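Local coordinates for putative glycosyltransferase (GalT1) (Streptococcus parasanguinis, PDB 4PHR), which probably transfers a sugar from a UDP-linked donor, this chain being the GT-D-fold domain, which binds UDP together with manganese, at residues Asp225-Glu237 with Val244-Tyr256. Residues are numbered along the deposited sequence; the frame is centred on the assembly and turned at random.
Sequences DLGHIDSEYEWYE and VKLTNKHTAEFNY. With UDP (uridine-5'-diphosphate), chain B.
Val244 meets the indole of Trp235. Its carbonyl O accepts a hydrogen bond from Trp235 NE1 at 2.8 Å, on a lone pair and in the indole plane, and its CG1 packs on Trp235 CD1. Leu246 follows, laying CD1 against CB and CG of Glu234, while its backbone N donates to Thr251 OG1.

Lys249 reaches the helix by a chain bent at chi3 (89°). Its NZ bridges Asp230 OD2 at 2.8 Å and Glu234 OE2 at 3.2 Å. It meets both carboxylates from somewhat out of their planes, syn on Asp230 and anti on Glu234. The two acids, one helical turn apart, thus share one ammonium. Gly159 N donates to Asp230 OD1, and Asn162 is a further polar partner of Glu234.

His250 NE2 and His228 NE2 are hydrogen-bonded at 2.7 Å. The rings meet rim to rim, their planes only 13° apart. Asp257 holds His250 ND1, and UDP O2' lies over a face of that ring. His228 ND1 donates to UDP O1B at 2.8 Å, and its backbone N to O2B, so this N-cap residue grips the beta-phosphate twice.

Thr251 CG2 touches Trp235 CZ2 at 3.5 Å. Ala252 N donates to Ser231 OG at 2.9 Å, nearly straight. Ala252 CB makes a CH-pi contact over one face of His228, 3.5 Å from the ring centroid; UDP C5' covers the opposite face. Glu253 OE1 lies at the indole edge and is salt-bridged to Arg121, which also binds UDP.

Loop and helix start form part of the GT-D-fold UDP pocket, lined here by Gly227, His228 and His250. Helix 229-238 follows edge strand 223-225 of the five-stranded parallel sheet, and its Ile229 and Tyr236 touch helix 132-140.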
ATOM      1  N   ASP A 225      -1.753   1.441  -5.515  1.00 10.57           N
ATOM      2  CA  ASP A 225      -1.722   0.580  -4.334  1.00 10.40           C
ATOM      3  C   ASP A 225      -1.562   1.468  -3.094  1.00 11.60           C
ATOM      4  O   ASP A 225      -0.483   2.032  -2.876  1.00 10.48           O
ATOM      5  CB  ASP A 225      -0.509  -0.343  -4.509  1.00 12.11           C
ATOM      6  CG  ASP A 225      -0.172  -1.149  -3.280  1.00 12.93           C
ATOM      7  OD1 ASP A 225      -0.943  -1.142  -2.294  1.00 10.92           O
ATOM      8  OD2 ASP A 225       0.884  -1.830  -3.330  1.00 12.37           O
ATOM      9  N   LEU A 226      -2.630   1.613  -2.303  1.00 10.13           N
ATOM     10  CA  LEU A 226      -2.609   2.505  -1.137  1.00 10.84           C
ATOM     11  C   LEU A 226      -2.650   1.813   0.229  1.00  9.99           C
ATOM     12  O   LEU A 226      -2.630   2.487   1.259  1.00  9.94           O
ATOM     13  CB  LEU A 226      -3.738   3.537  -1.212  1.00 13.26           C
ATOM     14  CG  LEU A 226      -3.587   4.658  -2.250  1.00 15.97           C
ATOM     15  CD1 LEU A 226      -4.800   5.582  -2.225  1.00 20.99           C
ATOM     16  CD2 LEU A 226      -2.296   5.431  -2.007  1.00 22.46           C
ATOM     17  N   GLY A 227      -2.732   0.484   0.243  1.00 10.34           N
ATOM     18  CA  GLY A 227      -2.538  -0.281   1.464  1.00  9.40           C
ATOM     19  C   GLY A 227      -3.262   0.249   2.689  1.00  8.57           C
ATOM     20  O   GLY A 227      -4.484   0.387   2.686  1.00 10.06           O
ATOM     21  N   HIS A 228      -2.493   0.547   3.735  1.00  8.32           N
ATOM     22  CA  HIS A 228      -3.024   0.926   5.054  1.00 10.09           C
ATOM     23  C   HIS A 228      -3.258   2.430   5.245  1.00  8.77           C
ATOM     24  O   HIS A 228      -3.286   2.927   6.384  1.00 10.04           O
ATOM     25  CB  HIS A 228      -2.111   0.382   6.159  1.00  9.46           C
ATOM     26  CG  HIS A 228      -2.391  -1.043   6.526  1.00 10.06           C
ATOM     27  ND1 HIS A 228      -1.421  -2.021   6.518  1.00 10.21           N
ATOM     28  CD2 HIS A 228      -3.531  -1.646   6.938  1.00 10.29           C
ATOM     29  CE1 HIS A 228      -1.951  -3.167   6.913  1.00 10.47           C
ATOM     30  NE2 HIS A 228      -3.229  -2.965   7.178  1.00 10.83           N
ATOM     31  N   ILE A 229      -3.429   3.165   4.150  1.00  9.54           N
ATOM     32  CA  ILE A 229      -3.579   4.617   4.250  1.00 11.30           C
ATOM     33  C   ILE A 229      -4.687   5.027   5.233  1.00  9.52           C
ATOM     34  O   ILE A 229      -4.554   6.014   5.957  1.00 10.67           O
ATOM     35  CB  ILE A 229      -3.812   5.288   2.860  1.00 11.82           C
ATOM     36  CG1 ILE A 229      -3.743   6.808   2.993  1.00 13.37           C
ATOM     37  CG2 ILE A 229      -5.124   4.828   2.230  1.00 12.94           C
ATOM     38  CD1 ILE A 229      -2.396   7.291   3.485  1.00 23.93           C
ATOM     39  N   ASP A 230      -5.776   4.265   5.294  1.00  9.13           N
ATOM     40  CA  ASP A 230      -6.873   4.649   6.175  1.00 10.00           C
ATOM     41  C   ASP A 230      -6.490   4.646   7.654  1.00 10.40           C
ATOM     42  O   ASP A 230      -6.870   5.557   8.397  1.00 11.33           O
ATOM     43  CB  ASP A 230      -8.101   3.760   5.977  1.00 12.31           C
ATOM     44  CG  ASP A 230      -9.251   4.172   6.877  1.00 14.79           C
ATOM     45  OD1 ASP A 230     -10.043   5.057   6.471  1.00 15.45           O
ATOM     46  OD2 ASP A 230      -9.352   3.625   7.999  1.00 17.08           O
ATOM     47  N   SER A 231      -5.771   3.612   8.089  1.00  9.81           N
ATOM     48  CA  SER A 231      -5.335   3.537   9.482  1.00 10.54           C
ATOM     49  C   SER A 231      -4.462   4.727   9.820  1.00 12.15           C
ATOM     50  O   SER A 231      -4.619   5.345  10.879  1.00 11.27           O
ATOM     51  CB  SER A 231      -4.531   2.260   9.745  1.00 12.50           C
ATOM     52  OG  SER A 231      -5.337   1.108   9.608  1.00 13.21           O
ATOM     53  N   GLU A 232      -3.521   5.031   8.927  1.00 10.87           N
ATOM     54  CA  GLU A 232      -2.595   6.137   9.146  1.00 11.66           C
ATOM     55  C   GLU A 232      -3.348   7.467   9.217  1.00 10.31           C
ATOM     56  O   GLU A 232      -3.056   8.323  10.062  1.00 12.00           O
ATOM     57  CB  GLU A 232      -1.529   6.151   8.053  1.00 11.72           C
ATOM     58  CG  GLU A 232      -0.542   4.984   8.175  1.00 12.94           C
ATOM     59  CD  GLU A 232       0.713   5.351   8.954  1.00 13.94           C
ATOM     60  OE1 GLU A 232       0.801   6.492   9.458  1.00 15.71           O
ATOM     61  OE2 GLU A 232       1.623   4.498   9.060  1.00 15.75           O
ATOM     62  N   TYR A 233      -4.343   7.639   8.353  1.00 11.31           N
ATOM     63  CA  TYR A 233      -5.119   8.865   8.366  1.00 11.08           C
ATOM     64  C   TYR A 233      -5.917   8.986   9.664  1.00 10.98           C
ATOM     65  O   TYR A 233      -5.996  10.059  10.249  1.00 12.30           O
ATOM     66  CB  TYR A 233      -6.039   8.950   7.145  1.00 12.01           C
ATOM     67  CG  TYR A 233      -6.702  10.297   6.998  1.00 13.79           C
ATOM     68  CD1 TYR A 233      -5.944  11.441   6.780  1.00 15.06           C
ATOM     69  CD2 TYR A 233      -8.082  10.433   7.095  1.00 14.34           C
ATOM     70  CE1 TYR A 233      -6.548  12.688   6.655  1.00 15.63           C
ATOM     71  CE2 TYR A 233      -8.691  11.674   6.970  1.00 14.93           C
ATOM     72  CZ  TYR A 233      -7.917  12.792   6.742  1.00 16.13           C
ATOM     73  OH  TYR A 233      -8.523  14.029   6.624  1.00 19.65           O
ATOM     74  N   GLU A 234      -6.507   7.886  10.121  1.00 10.94           N
ATOM     75  CA  GLU A 234      -7.258   7.912  11.379  1.00 12.44           C
ATOM     76  C   GLU A 234      -6.341   8.262  12.551  1.00 12.59           C
ATOM     77  O   GLU A 234      -6.690   9.069  13.412  1.00 14.50           O
ATOM     78  CB  GLU A 234      -7.935   6.562  11.638  1.00 13.28           C
ATOM     79  CG  GLU A 234      -9.066   6.226  10.678  1.00 15.76           C
ATOM     80  CD  GLU A 234     -10.416   6.667  11.177  1.00 21.59           C
ATOM     81  OE1 GLU A 234     -10.494   7.196  12.304  1.00 27.37           O
ATOM     82  OE2 GLU A 234     -11.400   6.479  10.435  1.00 20.81           O
ATOM     83  N   TRP A 235      -5.153   7.661  12.582  1.00 12.21           N
ATOM     84  CA  TRP A 235      -4.198   7.969  13.647  1.00 12.97           C
ATOM     85  C   TRP A 235      -3.788   9.447  13.600  1.00 13.64           C
ATOM     86  O   TRP A 235      -3.707  10.118  14.631  1.00 15.85           O
ATOM     87  CB  TRP A 235      -2.968   7.070  13.528  1.00 12.60           C
ATOM     88  CG  TRP A 235      -3.211   5.652  13.919  1.00 13.50           C
ATOM     89  CD1 TRP A 235      -4.093   5.198  14.860  1.00 15.26           C
ATOM     90  CD2 TRP A 235      -2.553   4.490  13.395  1.00 12.73           C
ATOM     91  NE1 TRP A 235      -4.017   3.832  14.959  1.00 17.05           N
ATOM     92  CE2 TRP A 235      -3.085   3.370  14.065  1.00 14.82           C
ATOM     93  CE3 TRP A 235      -1.571   4.284  12.416  1.00 14.54           C
ATOM     94  CZ2 TRP A 235      -2.672   2.070  13.792  1.00 15.65           C
ATOM     95  CZ3 TRP A 235      -1.158   2.987  12.148  1.00 14.37           C
ATOM     96  CH2 TRP A 235      -1.708   1.897  12.837  1.00 13.50           C
ATOM     97  N   TYR A 236      -3.538   9.944  12.393  1.00 12.56           N
ATOM     98  CA  TYR A 236      -3.188  11.343  12.186  1.00 14.77           C
ATOM     99  C   TYR A 236      -4.299  12.290  12.677  1.00 15.59           C
ATOM    100  O   TYR A 236      -4.028  13.282  13.364  1.00 17.88           O
ATOM    101  CB  TYR A 236      -2.859  11.586  10.708  1.00 16.07           C
ATOM    102  CG  TYR A 236      -2.954  13.022  10.262  1.00 16.89           C
ATOM    103  CD1 TYR A 236      -4.068  13.481   9.567  1.00 19.53           C
ATOM    104  CD2 TYR A 236      -1.931  13.924  10.532  1.00 19.19           C
ATOM    105  CE1 TYR A 236      -4.161  14.798   9.160  1.00 24.74           C
ATOM    106  CE2 TYR A 236      -2.016  15.244  10.127  1.00 21.86           C
ATOM    107  CZ  TYR A 236      -3.134  15.674   9.440  1.00 23.82           C
ATOM    108  OH  TYR A 236      -3.224  16.984   9.029  1.00 28.54           O
ATOM    109  N   GLU A 237      -5.552  11.975  12.356  1.00 13.76           N
ATOM    110  CA  GLU A 237      -6.665  12.859  12.700  1.00 16.31           C
ATOM    111  C   GLU A 237      -6.894  12.913  14.205  1.00 17.26           C
ATOM    112  O   GLU A 237      -7.405  13.910  14.729  1.00 19.07           O
ATOM    113  CB  GLU A 237      -7.954  12.421  11.997  1.00 17.84           C
ATOM    114  CG  GLU A 237      -7.959  12.622  10.495  1.00 19.77           C
ATOM    115  CD  GLU A 237      -8.256  14.050  10.093  1.00 33.81           C
ATOM    116  OE1 GLU A 237      -9.425  14.347   9.766  1.00 30.26           O
ATOM    117  OE2 GLU A 237      -7.324  14.876  10.101  1.00 40.62           O
ATOM    118  N   VAL A 244      -3.012   2.857  17.920  1.00 19.86           N
ATOM    119  CA  VAL A 244      -4.218   2.574  18.683  1.00 21.52           C
ATOM    120  C   VAL A 244      -5.211   1.767  17.854  1.00 17.34           C
ATOM    121  O   VAL A 244      -5.366   1.985  16.657  1.00 16.95           O
ATOM    122  CB  VAL A 244      -4.875   3.875  19.205  1.00 28.76           C
ATOM    123  CG1 VAL A 244      -5.189   4.811  18.058  1.00 32.55           C
ATOM    124  CG2 VAL A 244      -6.128   3.570  20.010  1.00 35.50           C
ATOM    125  N   LYS A 245      -5.871   0.814  18.494  1.00 17.08           N
ATOM    126  CA  LYS A 245      -6.812  -0.031  17.787  1.00 18.20           C
ATOM    127  C   LYS A 245      -8.058   0.768  17.425  1.00 19.26           C
ATOM    128  O   LYS A 245      -8.630   1.465  18.262  1.00 22.66           O
ATOM    129  CB  LYS A 245      -7.197  -1.231  18.652  1.00 22.38           C
ATOM    130  CG  LYS A 245      -7.992  -2.285  17.909  1.00 28.64           C
ATOM    131  CD  LYS A 245      -8.435  -3.388  18.846  1.00 33.93           C
ATOM    132  CE  LYS A 245      -9.158  -4.491  18.093  1.00 42.25           C
ATOM    133  NZ  LYS A 245      -8.264  -5.157  17.103  1.00 49.59           N
ATOM    134  N   LEU A 246      -8.465   0.679  16.164  1.00 16.56           N
ATOM    135  CA  LEU A 246      -9.737   1.236  15.747  1.00 19.32           C
ATOM    136  C   LEU A 246     -10.797   0.169  16.016  1.00 23.08           C
ATOM    137  O   LEU A 246     -10.537  -1.025  15.881  1.00 30.61           O
ATOM    138  CB  LEU A 246      -9.679   1.632  14.271  1.00 20.20           C
ATOM    139  CG  LEU A 246      -8.426   2.453  13.934  1.00 22.74           C
ATOM    140  CD1 LEU A 246      -8.271   2.674  12.438  1.00 25.18           C
ATOM    141  CD2 LEU A 246      -8.413   3.780  14.685  1.00 25.16           C
ATOM    142  N   THR A 247     -11.986   0.584  16.416  1.00 28.66           N
ATOM    143  CA  THR A 247     -12.968  -0.399  16.839  1.00 25.80           C
ATOM    144  C   THR A 247     -13.858  -0.836  15.682  1.00 18.89           C
ATOM    145  O   THR A 247     -14.386  -1.952  15.683  1.00 22.42           O
ATOM    146  CB  THR A 247     -13.826   0.142  17.995  1.00 37.35           C
ATOM    147  OG1 THR A 247     -14.672   1.193  17.513  1.00 41.37           O
ATOM    148  CG2 THR A 247     -12.927   0.685  19.096  1.00 34.97           C
ATOM    149  N   ASN A 248     -14.011   0.038  14.695  1.00 17.08           N
ATOM    150  CA  ASN A 248     -15.059  -0.122  13.698  1.00 17.32           C
ATOM    151  C   ASN A 248     -14.592  -0.691  12.365  1.00 16.58           C
ATOM    152  O   ASN A 248     -15.380  -0.837  11.436  1.00 20.50           O
ATOM    153  CB  ASN A 248     -15.793   1.213  13.491  1.00 22.86           C
ATOM    154  CG  ASN A 248     -14.866   2.331  13.012  1.00 27.85           C
ATOM    155  OD1 ASN A 248     -13.687   2.378  13.370  1.00 23.32           O
ATOM    156  ND2 ASN A 248     -15.399   3.236  12.197  1.00 30.37           N
ATOM    157  N   LYS A 249     -13.308  -1.018  12.269  1.00 15.39           N
ATOM    158  CA  LYS A 249     -12.747  -1.498  11.019  1.00 13.43           C
ATOM    159  C   LYS A 249     -11.389  -2.114  11.294  1.00 12.50           C
ATOM    160  O   LYS A 249     -10.900  -2.074  12.418  1.00 13.30           O
ATOM    161  CB  LYS A 249     -12.602  -0.346  10.024  1.00 16.70           C
ATOM    162  CG  LYS A 249     -11.725   0.782  10.531  1.00 16.91           C
ATOM    163  CD  LYS A 249     -11.430   1.826   9.463  1.00 20.79           C
ATOM    164  CE  LYS A 249     -12.478   2.915   9.445  1.00 22.86           C
ATOM    165  NZ  LYS A 249     -12.100   4.028   8.523  1.00 19.80           N
ATOM    166  N   HIS A 250     -10.789  -2.681  10.257  1.00 12.48           N
ATOM    167  CA  HIS A 250      -9.416  -3.178  10.314  1.00 12.58           C
ATOM    168  C   HIS A 250      -8.439  -2.083  10.749  1.00 11.80           C
ATOM    169  O   HIS A 250      -8.568  -0.939  10.328  1.00 13.88           O
ATOM    170  CB  HIS A 250      -9.032  -3.666   8.911  1.00 17.74           C
ATOM    171  CG  HIS A 250      -7.583  -4.007   8.757  1.00 16.03           C
ATOM    172  ND1 HIS A 250      -7.044  -5.182   9.229  1.00 19.01           N
ATOM    173  CD2 HIS A 250      -6.566  -3.330   8.176  1.00 14.05           C
ATOM    174  CE1 HIS A 250      -5.756  -5.216   8.941  1.00 17.52           C
ATOM    175  NE2 HIS A 250      -5.440  -4.103   8.306  1.00 14.46           N
ATOM    176  N   THR A 251      -7.459  -2.442  11.574  1.00 12.48           N
ATOM    177  CA  THR A 251      -6.377  -1.528  11.922  1.00 12.18           C
ATOM    178  C   THR A 251      -5.026  -2.104  11.515  1.00 10.88           C
ATOM    179  O   THR A 251      -4.716  -3.244  11.842  1.00 13.05           O
ATOM    180  CB  THR A 251      -6.308  -1.259  13.441  1.00 13.64           C
ATOM    181  OG1 THR A 251      -7.587  -0.844  13.930  1.00 15.83           O
ATOM    182  CG2 THR A 251      -5.307  -0.157  13.722  1.00 16.17           C
ATOM    183  N   ALA A 252      -4.216  -1.297  10.827  1.00 11.43           N
ATOM    184  CA  ALA A 252      -2.846  -1.680  10.482  1.00 11.68           C
ATOM    185  C   ALA A 252      -2.101  -2.214  11.702  1.00 12.58           C
ATOM    186  O   ALA A 252      -2.177  -1.631  12.784  1.00 14.12           O
ATOM    187  CB  ALA A 252      -2.094  -0.487   9.906  1.00 12.82           C
ATOM    188  N   GLU A 253      -1.387  -3.320  11.504  1.00 15.70           N
ATOM    189  CA  GLU A 253      -0.518  -3.956  12.507  1.00 17.85           C
ATOM    190  C   GLU A 253      -1.251  -4.759  13.575  1.00 19.13           C
ATOM    191  O   GLU A 253      -0.632  -5.384  14.437  1.00 24.99           O
ATOM    192  CB  GLU A 253       0.475  -2.967  13.125  1.00 22.56           C
ATOM    193  CG  GLU A 253       1.701  -2.697  12.241  1.00 34.17           C
ATOM    194  CD  GLU A 253       1.435  -1.699  11.133  1.00 32.87           C
ATOM    195  OE1 GLU A 253       1.170  -0.522  11.447  1.00 40.45           O
ATOM    196  OE2 GLU A 253       1.494  -2.085   9.947  1.00 32.49           O
ATOM    197  N   PHE A 254      -2.574  -4.752  13.506  1.00 16.38           N
ATOM    198  CA  PHE A 254      -3.373  -5.693  14.276  1.00 18.55           C
ATOM    199  C   PHE A 254      -3.718  -6.815  13.318  1.00 21.33           C
ATOM    200  O   PHE A 254      -4.585  -6.668  12.456  1.00 30.19           O
ATOM    201  CB  PHE A 254      -4.611  -5.007  14.842  1.00 18.34           C
ATOM    202  CG  PHE A 254      -4.301  -4.039  15.943  1.00 19.99           C
ATOM    203  CD1 PHE A 254      -3.776  -2.789  15.660  1.00 19.30           C
ATOM    204  CD2 PHE A 254      -4.515  -4.385  17.262  1.00 30.05           C
ATOM    205  CE1 PHE A 254      -3.479  -1.905  16.668  1.00 23.53           C
ATOM    206  CE2 PHE A 254      -4.223  -3.504  18.278  1.00 29.29           C
ATOM    207  CZ  PHE A 254      -3.704  -2.262  17.984  1.00 29.31           C
ATOM    208  N   ASN A 255      -3.023  -7.938  13.481  1.00 22.52           N
ATOM    209  CA  ASN A 255      -2.842  -8.905  12.400  1.00 22.05           C
ATOM    210  C   ASN A 255      -3.828 -10.063  12.310  1.00 27.47           C
ATOM    211  O   ASN A 255      -3.555 -11.049  11.622  1.00 32.40           O
ATOM    212  CB  ASN A 255      -1.408  -9.449  12.428  1.00 24.57           C
ATOM    213  CG  ASN A 255      -0.397  -8.441  11.921  1.00 27.27           C
ATOM    214  OD1 ASN A 255      -0.706  -7.621  11.052  1.00 27.63           O
ATOM    215  ND2 ASN A 255       0.816  -8.490  12.464  1.00 37.10           N
ATOM    216  N   TYR A 256      -4.970  -9.945  12.981  1.00 28.61           N
ATOM    217  CA  TYR A 256      -5.960 -11.017  12.975  1.00 29.89           C
ATOM    218  C   TYR A 256      -7.393 -10.524  12.756  1.00 27.54           C
ATOM    219  O   TYR A 256      -8.327 -11.324  12.716  1.00 29.86           O
ATOM    220  CB  TYR A 256      -5.865 -11.819  14.275  1.00 33.46           C
ATOM    221  CG  TYR A 256      -4.455 -12.263  14.601  1.00 36.69           C
ATOM    222  CD1 TYR A 256      -3.902 -13.382  13.992  1.00 40.33           C
ATOM    223  CD2 TYR A 256      -3.674 -11.559  15.510  1.00 37.32           C
ATOM    224  CE1 TYR A 256      -2.617 -13.789  14.282  1.00 41.73           C
ATOM    225  CE2 TYR A 256      -2.385 -11.962  15.808  1.00 41.33           C
ATOM    226  CZ  TYR A 256      -1.862 -13.077  15.188  1.00 44.38           C
ATOM    227  OH  TYR A 256      -0.580 -13.487  15.476  1.00 47.16           O
TER
HETATM  228  N1  UDP B 301      -6.157  -6.784   2.780  1.00 10.07           N
HETATM  229  C2  UDP B 301      -7.326  -7.386   2.382  1.00 10.76           C
HETATM  230  N3  UDP B 301      -7.308  -8.686   1.937  1.00 10.41           N
HETATM  231  C4  UDP B 301      -6.130  -9.391   1.881  1.00 10.94           C
HETATM  232  C5  UDP B 301      -4.940  -8.783   2.280  1.00 10.90           C
HETATM  233  C6  UDP B 301      -5.011  -7.522   2.862  1.00 10.42           C
HETATM  234  O2  UDP B 301      -8.395  -6.780   2.445  1.00 12.09           O
HETATM  235  O4  UDP B 301      -6.162 -10.547   1.446  1.00 12.91           O
HETATM  236  C1' UDP B 301      -6.191  -5.367   3.174  1.00 10.22           C
HETATM  237  C2' UDP B 301      -6.100  -4.994   4.629  1.00 10.86           C
HETATM  238  O2' UDP B 301      -7.359  -5.127   5.257  1.00 13.09           O
HETATM  239  C3' UDP B 301      -5.664  -3.549   4.521  1.00 10.92           C
HETATM  240  C4' UDP B 301      -4.772  -3.556   3.290  1.00 10.86           C
HETATM  241  O4' UDP B 301      -5.043  -4.777   2.597  1.00  9.51           O
HETATM  242  O3' UDP B 301      -6.779  -2.726   4.262  1.00 12.99           O
HETATM  243  C5' UDP B 301      -3.296  -3.459   3.654  1.00  9.99           C
HETATM  244  O5' UDP B 301      -2.528  -3.551   2.461  1.00  9.73           O
HETATM  245  PA  UDP B 301      -0.918  -3.523   2.474  1.00  8.83           P
HETATM  246  O1A UDP B 301      -0.409  -4.728   3.156  1.00 12.18           O
HETATM  247  O2A UDP B 301      -0.501  -3.338   1.063  1.00 10.56           O
HETATM  248  O3A UDP B 301      -0.627  -2.220   3.392  1.00  9.39           O
HETATM  249  PB  UDP B 301       0.735  -1.409   3.771  1.00  8.65           P
HETATM  250  O1B UDP B 301       1.045  -1.785   5.181  1.00 11.59           O
HETATM  251  O2B UDP B 301       0.333   0.012   3.649  1.00 10.30           O
HETATM  252  O3B UDP B 301       1.826  -1.821   2.831  1.00 10.49           O
HETATM  253  O   HOH W   1      -7.939   1.612   9.191  1.00 21.32           O
HETATM  254  O   HOH W   2     -13.997   5.830  11.062  1.00 24.32           O